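Local coordinates for Lmo0131 protein (Listeria monocytogenes, PDB 4Q6J), which is of unknown cellular role but, as an EAL-domain protein with a TIM-barrel fold, may act as a phosphodiesterase that cleaves cyclic di-GMP, at residues E10-Y24 with F38-L51. Residues are numbered along the deposited sequence; the frame is centred on the assembly and turned at random.
Sequences EIWDAIRRNSYLLYY and FEGLVRLKTATTIL
Glu10 OE2 is gripped twice by Thr48: Thr48 OG1 donates to Glu10 OE2 at 2.7 Å from the syn side, and Thr48 N donates at 2.9 Å, approaching nearly along the C-O bond though bent at the hydrogen (135°). The glutamate reaches the loop 46-49, between strands 38-45 and 50-51, because its chain is extended, with CG trans to the backbone N (chi1 169°). At the C-terminal end of the helix, closed by a Schellman motif at Asn18, Ser19 is clamped at both oxygens: OG donates to Lys45 O at 2.9 Å, and Ser19 O accepts from Lys45 N at 3.0 Å. Antiparallel pairing then continues through the hydrogen-bonded pairs Leu21-Arg43 and Tyr23-Leu41. Arg43 CG lies over one face of the Tyr23 ring, 3.6 Å from its centroid, a CH-pi contact; the guanidinium plane is turned 56° from the ring, and NH1 bonds back to Val42 O. Leu21 CD1 meets Ile50 CD1 at 3.6 Å. On the opposite face, Leu44 sets CD1 against Ala14 CB and CD2 against Ile15 CG1. Helices 53-62 and 66-83 cover Tyr20; strand 20-29 runs antiparallel to both neighbours, 35-45 and 230-231, as in the modified TIM barrel of EAL domains, while 35-45 pairs parallel with 89-95.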
ATOM      1  N   GLU B  10     -22.639 -12.774  14.940  1.00 19.23           N
ATOM      2  CA  GLU B  10     -22.224 -12.907  16.330  1.00 19.97           C
ATOM      3  C   GLU B  10     -21.089 -11.932  16.683  1.00 21.70           C
ATOM      4  O   GLU B  10     -21.074 -11.332  17.756  1.00 27.89           O
ATOM      5  CB  GLU B  10     -21.808 -14.341  16.586  1.00 22.59           C
ATOM      6  CG  GLU B  10     -21.119 -14.546  17.895  1.00 32.09           C
ATOM      7  CD  GLU B  10     -20.872 -16.018  18.188  1.00 39.23           C
ATOM      8  OE1 GLU B  10     -21.445 -16.889  17.478  1.00 35.23           O
ATOM      9  OE2 GLU B  10     -20.100 -16.296  19.137  1.00 28.85           O
ATOM     10  N   ILE B  11     -20.154 -11.764  15.755  1.00 19.02           N
ATOM     11  CA  ILE B  11     -19.109 -10.734  15.872  1.00 22.62           C
ATOM     12  C   ILE B  11     -19.656  -9.304  16.004  1.00 24.63           C
ATOM     13  O   ILE B  11     -19.377  -8.632  16.985  1.00 23.67           O
ATOM     14  CB  ILE B  11     -18.073 -10.834  14.712  1.00 20.91           C
ATOM     15  CG1 ILE B  11     -17.204 -12.083  14.912  1.00 22.95           C
ATOM     16  CG2 ILE B  11     -17.225  -9.574  14.615  1.00 16.04           C
ATOM     17  CD1 ILE B  11     -16.252 -12.376  13.817  1.00 25.64           C
ATOM     18  N   TRP B  12     -20.471  -8.896  15.043  1.00 22.34           N
ATOM     19  CA  TRP B  12     -21.008  -7.550  14.976  1.00 21.42           C
ATOM     20  C   TRP B  12     -21.834  -7.263  16.221  1.00 17.42           C
ATOM     21  O   TRP B  12     -21.819  -6.164  16.717  1.00 23.12           O
ATOM     22  CB  TRP B  12     -21.811  -7.351  13.673  1.00 24.27           C
ATOM     23  CG  TRP B  12     -20.932  -7.135  12.482  1.00 25.12           C
ATOM     24  CD1 TRP B  12     -19.731  -7.697  12.262  1.00 23.91           C
ATOM     25  CD2 TRP B  12     -21.185  -6.279  11.354  1.00 35.58           C
ATOM     26  NE1 TRP B  12     -19.205  -7.256  11.086  1.00 22.45           N
ATOM     27  CE2 TRP B  12     -20.076  -6.380  10.506  1.00 29.01           C
ATOM     28  CE3 TRP B  12     -22.235  -5.433  10.988  1.00 39.31           C
ATOM     29  CZ2 TRP B  12     -19.989  -5.684   9.309  1.00 25.00           C
ATOM     30  CZ3 TRP B  12     -22.141  -4.747   9.800  1.00 40.41           C
ATOM     31  CH2 TRP B  12     -21.022  -4.868   8.980  1.00 27.14           C
ATOM     32  N   ASP B  13     -22.573  -8.207  16.791  0.51 19.16           N
ATOM     33  CA  ASP B  13     -23.337  -7.931  17.999  0.51 20.80           C
ATOM     34  C   ASP B  13     -22.426  -7.750  19.211  0.51 24.06           C
ATOM     35  O   ASP B  13     -22.742  -6.980  20.114  0.51 25.14           O
ATOM     36  CB  ASP B  13     -24.392  -8.996  18.258  0.51 23.27           C
ATOM     37  CG  ASP B  13     -25.563  -8.458  19.064  0.51 28.09           C
ATOM     38  OD1 ASP B  13     -25.641  -7.220  19.255  0.51 29.05           O
ATOM     39  OD2 ASP B  13     -26.413  -9.268  19.492  0.51 32.31           O
ATOM     40  N   ALA B  14     -21.288  -8.438  19.231  1.00 17.46           N
ATOM     41  CA  ALA B  14     -20.343  -8.253  20.329  1.00 19.20           C
ATOM     42  C   ALA B  14     -19.714  -6.851  20.278  1.00 15.00           C
ATOM     43  O   ALA B  14     -19.569  -6.179  21.268  1.00 19.27           O
ATOM     44  CB  ALA B  14     -19.295  -9.322  20.300  1.00 18.08           C
ATOM     45  N   ILE B  15     -19.354  -6.410  19.094  1.00 16.84           N
ATOM     46  CA  ILE B  15     -18.855  -5.063  18.899  1.00 16.41           C
ATOM     47  C   ILE B  15     -19.877  -3.978  19.324  1.00 22.25           C
ATOM     48  O   ILE B  15     -19.513  -2.927  19.850  1.00 19.64           O
ATOM     49  CB  ILE B  15     -18.496  -4.890  17.439  1.00 14.14           C
ATOM     50  CG1 ILE B  15     -17.192  -5.596  17.135  1.00 15.76           C
ATOM     51  CG2 ILE B  15     -18.362  -3.468  17.099  1.00 23.60           C
ATOM     52  CD1 ILE B  15     -16.978  -5.751  15.701  1.00 16.41           C
ATOM     53  N   ARG B  16     -21.160  -4.236  19.100  1.00 27.95           N
ATOM     54  CA  ARG B  16     -22.225  -3.319  19.534  1.00 22.52           C
ATOM     55  C   ARG B  16     -22.437  -3.310  21.051  1.00 26.23           C
ATOM     56  O   ARG B  16     -22.736  -2.268  21.636  1.00 30.84           O
ATOM     57  CB  ARG B  16     -23.539  -3.638  18.823  1.00 22.59           C
ATOM     58  CG  ARG B  16     -23.491  -3.303  17.348  1.00 38.79           C
ATOM     59  CD  ARG B  16     -24.822  -2.812  16.825  1.00 42.17           C
ATOM     60  NE  ARG B  16     -24.789  -2.606  15.382  1.00 37.31           N
ATOM     61  CZ  ARG B  16     -24.989  -3.573  14.501  1.00 35.73           C
ATOM     62  NH1 ARG B  16     -25.219  -4.807  14.923  1.00 48.81           N
ATOM     63  NH2 ARG B  16     -24.957  -3.314  13.208  1.00 30.74           N
ATOM     64  N   ARG B  17     -22.283  -4.473  21.679  1.00 27.51           N
ATOM     65  CA  ARG B  17     -22.268  -4.557  23.132  1.00 24.29           C
ATOM     66  C   ARG B  17     -21.006  -3.921  23.748  1.00 26.95           C
ATOM     67  O   ARG B  17     -20.885  -3.874  24.967  1.00 29.30           O
ATOM     68  CB  ARG B  17     -22.370  -6.011  23.594  1.00 27.24           C
ATOM     69  CG  ARG B  17     -23.590  -6.770  23.090  1.00 39.10           C
ATOM     70  CD  ARG B  17     -23.368  -8.291  23.205  1.00 47.52           C
ATOM     71  NE  ARG B  17     -24.266  -9.111  22.377  1.00 57.80           N
ATOM     72  CZ  ARG B  17     -23.874 -10.167  21.659  1.00 49.91           C
ATOM     73  NH1 ARG B  17     -22.594 -10.533  21.654  1.00 34.64           N
ATOM     74  NH2 ARG B  17     -24.757 -10.859  20.943  1.00 44.01           N
ATOM     75  N   ASN B  18     -20.085  -3.427  22.916  1.00 23.87           N
ATOM     76  CA  ASN B  18     -18.770  -2.959  23.380  1.00 25.14           C
ATOM     77  C   ASN B  18     -18.132  -4.003  24.268  1.00 23.74           C
ATOM     78  O   ASN B  18     -17.597  -3.725  25.349  1.00 21.43           O
ATOM     79  CB  ASN B  18     -18.851  -1.617  24.108  1.00 25.23           C
ATOM     80  CG  ASN B  18     -18.530  -0.449  23.197  1.00 39.44           C
ATOM     81  OD1 ASN B  18     -17.594  -0.513  22.397  1.00 52.21           O
ATOM     82  ND2 ASN B  18     -19.313   0.620  23.301  1.00 42.25           N
ATOM     83  N   SER B  19     -18.209  -5.225  23.785  1.00 18.80           N
ATOM     84  CA  SER B  19     -17.815  -6.375  24.537  1.00 19.65           C
ATOM     85  C   SER B  19     -16.307  -6.706  24.335  1.00 18.74           C
ATOM     86  O   SER B  19     -15.973  -7.704  23.710  1.00 21.57           O
ATOM     87  CB  SER B  19     -18.738  -7.516  24.093  1.00 21.01           C
ATOM     88  OG  SER B  19     -18.609  -8.635  24.910  1.00 26.47           O
ATOM     89  N   TYR B  20     -15.409  -5.866  24.866  1.00 18.25           N
ATOM     90  CA  TYR B  20     -13.960  -6.065  24.701  1.00 18.09           C
ATOM     91  C   TYR B  20     -13.330  -6.566  25.983  1.00 17.95           C
ATOM     92  O   TYR B  20     -13.882  -6.358  27.052  1.00 23.98           O
ATOM     93  CB  TYR B  20     -13.271  -4.761  24.300  1.00 14.29           C
ATOM     94  CG  TYR B  20     -13.801  -4.120  23.035  1.00 15.57           C
ATOM     95  CD1 TYR B  20     -13.460  -4.614  21.789  1.00 15.54           C
ATOM     96  CD2 TYR B  20     -14.624  -3.012  23.088  1.00 17.89           C
ATOM     97  CE1 TYR B  20     -13.939  -4.039  20.630  1.00 16.39           C
ATOM     98  CE2 TYR B  20     -15.106  -2.427  21.942  1.00 22.44           C
ATOM     99  CZ  TYR B  20     -14.758  -2.939  20.713  1.00 19.19           C
ATOM    100  OH  TYR B  20     -15.243  -2.348  19.573  1.00 22.30           O
ATOM    101  N   LEU B  21     -12.185  -7.228  25.872  1.00 13.35           N
ATOM    102  CA  LEU B  21     -11.370  -7.560  27.039  1.00 14.84           C
ATOM    103  C   LEU B  21      -9.980  -7.049  26.785  1.00 14.92           C
ATOM    104  O   LEU B  21      -9.525  -7.096  25.675  1.00 16.05           O
ATOM    105  CB  LEU B  21     -11.268  -9.076  27.238  1.00 17.98           C
ATOM    106  CG  LEU B  21     -12.520  -9.893  27.550  1.00 17.90           C
ATOM    107  CD1 LEU B  21     -12.181 -11.360  27.536  1.00 20.20           C
ATOM    108  CD2 LEU B  21     -13.074  -9.487  28.878  1.00 17.39           C
ATOM    109  N   LEU B  22      -9.276  -6.572  27.803  1.00 12.88           N
ATOM    110  CA  LEU B  22      -7.882  -6.237  27.583  1.00 13.22           C
ATOM    111  C   LEU B  22      -7.046  -7.379  28.174  1.00 13.60           C
ATOM    112  O   LEU B  22      -7.179  -7.708  29.351  1.00 14.24           O
ATOM    113  CB  LEU B  22      -7.523  -4.896  28.213  1.00 12.06           C
ATOM    114  CG  LEU B  22      -6.243  -4.258  27.685  1.00 15.18           C
ATOM    115  CD1 LEU B  22      -6.424  -3.914  26.229  1.00 15.19           C
ATOM    116  CD2 LEU B  22      -5.818  -3.035  28.486  1.00 12.08           C
ATOM    117  N   TYR B  23      -6.229  -8.010  27.332  1.00 13.96           N
ATOM    118  CA  TYR B  23      -5.303  -9.028  27.776  1.00 13.56           C
ATOM    119  C   TYR B  23      -3.949  -8.378  27.876  1.00 14.35           C
ATOM    120  O   TYR B  23      -3.753  -7.274  27.355  1.00 15.20           O
ATOM    121  CB  TYR B  23      -5.284 -10.199  26.797  1.00 20.53           C
ATOM    122  CG  TYR B  23      -6.425 -11.197  26.956  1.00 16.12           C
ATOM    123  CD1 TYR B  23      -7.534 -10.909  27.758  1.00 15.56           C
ATOM    124  CD2 TYR B  23      -6.380 -12.434  26.321  1.00 18.18           C
ATOM    125  CE1 TYR B  23      -8.558 -11.810  27.911  1.00 16.39           C
ATOM    126  CE2 TYR B  23      -7.414 -13.353  26.466  1.00 16.97           C
ATOM    127  CZ  TYR B  23      -8.495 -13.036  27.262  1.00 22.41           C
ATOM    128  OH  TYR B  23      -9.518 -13.948  27.406  1.00 20.91           O
ATOM    129  N   TYR B  24      -3.011  -9.067  28.532  1.00 13.22           N
ATOM    130  CA  TYR B  24      -1.698  -8.506  28.883  1.00 15.87           C
ATOM    131  C   TYR B  24      -0.590  -9.508  28.621  1.00 15.44           C
ATOM    132  O   TYR B  24      -0.686 -10.660  29.046  1.00 15.78           O
ATOM    133  CB  TYR B  24      -1.666  -8.149  30.374  1.00 12.64           C
ATOM    134  CG  TYR B  24      -2.714  -7.156  30.743  1.00 11.51           C
ATOM    135  CD1 TYR B  24      -2.546  -5.812  30.450  1.00 13.43           C
ATOM    136  CD2 TYR B  24      -3.894  -7.555  31.358  1.00 19.11           C
ATOM    137  CE1 TYR B  24      -3.514  -4.885  30.762  1.00 14.49           C
ATOM    138  CE2 TYR B  24      -4.877  -6.627  31.681  1.00 15.56           C
ATOM    139  CZ  TYR B  24      -4.676  -5.294  31.371  1.00 13.29           C
ATOM    140  OH  TYR B  24      -5.627  -4.361  31.676  1.00 15.79           O
ATOM    141  N   PHE B  38       3.710  -4.713  31.014  1.00 10.87           N
ATOM    142  CA  PHE B  38       2.880  -5.552  30.149  1.00 11.81           C
ATOM    143  C   PHE B  38       2.549  -4.826  28.873  1.00 12.43           C
ATOM    144  O   PHE B  38       2.448  -3.600  28.853  1.00 13.63           O
ATOM    145  CB  PHE B  38       1.561  -5.924  30.848  1.00 14.40           C
ATOM    146  CG  PHE B  38       1.755  -6.536  32.223  1.00 10.74           C
ATOM    147  CD1 PHE B  38       1.840  -5.731  33.346  1.00 15.85           C
ATOM    148  CD2 PHE B  38       1.887  -7.909  32.381  1.00 13.54           C
ATOM    149  CE1 PHE B  38       2.043  -6.296  34.604  1.00 18.12           C
ATOM    150  CE2 PHE B  38       2.089  -8.476  33.632  1.00 12.57           C
ATOM    151  CZ  PHE B  38       2.167  -7.673  34.729  1.00 13.26           C
ATOM    152  N   GLU B  39       2.359  -5.590  27.804  1.00 12.74           N
ATOM    153  CA  GLU B  39       1.660  -5.062  26.633  1.00 10.12           C
ATOM    154  C   GLU B  39       0.141  -5.356  26.695  1.00 16.29           C
ATOM    155  O   GLU B  39      -0.278  -6.522  26.831  1.00 14.29           O
ATOM    156  CB  GLU B  39       2.199  -5.622  25.331  1.00 10.31           C
ATOM    157  CG  GLU B  39       1.322  -5.095  24.202  1.00 12.03           C
ATOM    158  CD  GLU B  39       1.660  -5.626  22.862  1.00 18.34           C
ATOM    159  OE1 GLU B  39       2.598  -6.436  22.765  1.00 27.30           O
ATOM    160  OE2 GLU B  39       0.993  -5.224  21.895  1.00 23.43           O
ATOM    161  N   GLY B  40      -0.677  -4.311  26.575  1.00 14.39           N
ATOM    162  CA  GLY B  40      -2.109  -4.497  26.581  1.00 10.03           C
ATOM    163  C   GLY B  40      -2.518  -4.905  25.185  1.00 12.31           C
ATOM    164  O   GLY B  40      -2.112  -4.294  24.205  1.00 12.92           O
ATOM    165  N   LEU B  41      -3.327  -5.945  25.093  1.00 16.37           N
ATOM    166  CA  LEU B  41      -3.722  -6.464  23.803  1.00 18.80           C
ATOM    167  C   LEU B  41      -5.215  -6.663  23.820  1.00 16.51           C
ATOM    168  O   LEU B  41      -5.675  -7.518  24.540  1.00 18.47           O
ATOM    169  CB  LEU B  41      -3.031  -7.795  23.586  1.00 16.33           C
ATOM    170  CG  LEU B  41      -1.551  -7.651  23.276  1.00 21.12           C
ATOM    171  CD1 LEU B  41      -0.780  -8.962  23.456  1.00 21.70           C
ATOM    172  CD2 LEU B  41      -1.412  -7.111  21.860  1.00 20.16           C
ATOM    173  N   VAL B  42      -5.961  -5.872  23.046  1.00 14.54           N
ATOM    174  CA  VAL B  42      -7.420  -5.965  23.054  1.00 12.82           C
ATOM    175  C   VAL B  42      -7.921  -7.307  22.505  1.00 17.49           C
ATOM    176  O   VAL B  42      -7.321  -7.892  21.606  1.00 14.62           O
ATOM    177  CB  VAL B  42      -8.098  -4.794  22.298  1.00 14.08           C
ATOM    178  CG1 VAL B  42      -8.151  -5.067  20.799  1.00 17.00           C
ATOM    179  CG2 VAL B  42      -9.478  -4.520  22.856  1.00 12.06           C
ATOM    180  N   ARG B  43      -9.012  -7.794  23.089  1.00 11.71           N
ATOM    181  CA  ARG B  43      -9.696  -8.993  22.641  1.00 13.71           C
ATOM    182  C   ARG B  43     -11.160  -8.655  22.531  1.00 15.77           C
ATOM    183  O   ARG B  43     -11.640  -7.738  23.194  1.00 16.75           O
ATOM    184  CB  ARG B  43      -9.546 -10.122  23.663  1.00 19.13           C
ATOM    185  CG  ARG B  43      -8.130 -10.575  23.923  1.00 16.33           C
ATOM    186  CD  ARG B  43      -7.472 -10.786  22.624  1.00 23.08           C
ATOM    187  NE  ARG B  43      -6.169 -11.420  22.670  1.00 18.13           N
ATOM    188  CZ  ARG B  43      -5.110 -10.940  22.041  1.00 17.23           C
ATOM    189  NH1 ARG B  43      -5.220  -9.809  21.373  1.00 15.62           N
ATOM    190  NH2 ARG B  43      -3.941 -11.583  22.090  1.00 17.48           N
ATOM    191  N   LEU B  44     -11.875  -9.399  21.698  1.00 16.22           N
ATOM    192  CA  LEU B  44     -13.314  -9.244  21.619  1.00 18.22           C
ATOM    193  C   LEU B  44     -13.906 -10.525  22.157  1.00 33.03           C
ATOM    194  O   LEU B  44     -13.603 -11.612  21.667  1.00 37.62           O
ATOM    195  CB  LEU B  44     -13.788  -9.020  20.183  1.00 17.19           C
ATOM    196  CG  LEU B  44     -15.303  -8.874  19.976  1.00 17.94           C
ATOM    197  CD1 LEU B  44     -15.808  -7.543  20.492  1.00 16.24           C
ATOM    198  CD2 LEU B  44     -15.656  -9.073  18.523  1.00 18.47           C
ATOM    199  N   LYS B  45     -14.734 -10.412  23.182  1.00 21.99           N
ATOM    200  CA  LYS B  45     -15.389 -11.579  23.730  1.00 25.35           C
ATOM    201  C   LYS B  45     -16.742 -11.664  23.062  1.00 26.44           C
ATOM    202  O   LYS B  45     -17.546 -10.749  23.211  1.00 21.56           O
ATOM    203  CB  LYS B  45     -15.554 -11.461  25.252  1.00 20.24           C
ATOM    204  CG  LYS B  45     -15.774 -12.820  25.891  1.00 29.58           C
ATOM    205  CD  LYS B  45     -16.477 -12.741  27.220  1.00 30.41           C
ATOM    206  CE  LYS B  45     -16.212 -13.975  28.107  1.00 30.85           C
ATOM    207  NZ  LYS B  45     -16.797 -15.245  27.606  1.00 31.02           N
ATOM    208  N   THR B  46     -16.986 -12.750  22.327  1.00 25.80           N
ATOM    209  CA  THR B  46     -18.301 -12.990  21.709  1.00 25.88           C
ATOM    210  C   THR B  46     -19.080 -14.033  22.495  1.00 26.63           C
ATOM    211  O   THR B  46     -18.730 -14.363  23.623  1.00 26.15           O
ATOM    212  CB  THR B  46     -18.179 -13.487  20.278  1.00 24.65           C
ATOM    213  OG1 THR B  46     -17.824 -14.874  20.301  1.00 22.54           O
ATOM    214  CG2 THR B  46     -17.130 -12.663  19.496  1.00 21.62           C
ATOM    215  N   ALA B  47     -20.136 -14.556  21.887  1.00 25.39           N
ATOM    216  CA  ALA B  47     -20.991 -15.504  22.571  1.00 23.26           C
ATOM    217  C   ALA B  47     -20.246 -16.801  22.802  1.00 35.05           C
ATOM    218  O   ALA B  47     -20.341 -17.404  23.863  1.00 38.63           O
ATOM    219  CB  ALA B  47     -22.254 -15.755  21.769  1.00 22.46           C
ATOM    220  N   THR B  48     -19.490 -17.228  21.801  1.00 37.80           N
ATOM    221  CA  THR B  48     -18.954 -18.579  21.801  1.00 27.84           C
ATOM    222  C   THR B  48     -17.429 -18.633  21.930  1.00 30.57           C
ATOM    223  O   THR B  48     -16.852 -19.712  22.032  1.00 28.87           O
ATOM    224  CB  THR B  48     -19.421 -19.347  20.544  1.00 26.29           C
ATOM    225  OG1 THR B  48     -18.913 -18.714  19.369  1.00 26.15           O
ATOM    226  CG2 THR B  48     -20.940 -19.385  20.477  1.00 29.00           C
ATOM    227  N   THR B  49     -16.776 -17.476  21.946  1.00 26.13           N
ATOM    228  CA  THR B  49     -15.325 -17.456  21.941  1.00 29.73           C
ATOM    229  C   THR B  49     -14.772 -16.080  22.286  1.00 28.53           C
ATOM    230  O   THR B  49     -15.528 -15.180  22.646  1.00 27.60           O
ATOM    231  CB  THR B  49     -14.782 -17.946  20.572  1.00 27.30           C
ATOM    232  OG1 THR B  49     -13.405 -18.316  20.679  1.00 31.47           O
ATOM    233  CG2 THR B  49     -14.968 -16.884  19.494  1.00 27.03           C
ATOM    234  N   ILE B  50     -13.444 -15.954  22.205  1.00 28.13           N
ATOM    235  CA  ILE B  50     -12.718 -14.695  22.407  1.00 17.40           C
ATOM    236  C   ILE B  50     -11.773 -14.497  21.233  1.00 23.07           C
ATOM    237  O   ILE B  50     -10.919 -15.343  20.964  1.00 35.75           O
ATOM    238  CB  ILE B  50     -11.948 -14.651  23.768  1.00 21.67           C
ATOM    239  CG1 ILE B  50     -12.895 -15.009  24.905  1.00 21.22           C
ATOM    240  CG2 ILE B  50     -11.394 -13.263  24.042  1.00 23.02           C
ATOM    241  CD1 ILE B  50     -12.394 -14.717  26.243  1.00 23.72           C
ATOM    242  N   LEU B  51     -11.940 -13.385  20.525  1.00 22.36           N
ATOM    243  CA  LEU B  51     -11.198 -13.097  19.300  1.00 25.37           C
ATOM    244  C   LEU B  51     -10.102 -12.055  19.493  1.00 25.27           C
ATOM    245  O   LEU B  51     -10.256 -11.123  20.279  1.00 26.87           O
ATOM    246  CB  LEU B  51     -12.165 -12.607  18.209  1.00 27.55           C
ATOM    247  CG  LEU B  51     -12.614 -13.525  17.052  1.00 28.25           C
ATOM    248  CD1 LEU B  51     -12.968 -14.896  17.530  1.00 27.21           C
ATOM    249  CD2 LEU B  51     -13.781 -12.927  16.309  1.00 17.46           C
TER
HETATM  250  O   HOH W   1     -20.560 -11.185  24.185  1.00 21.15           O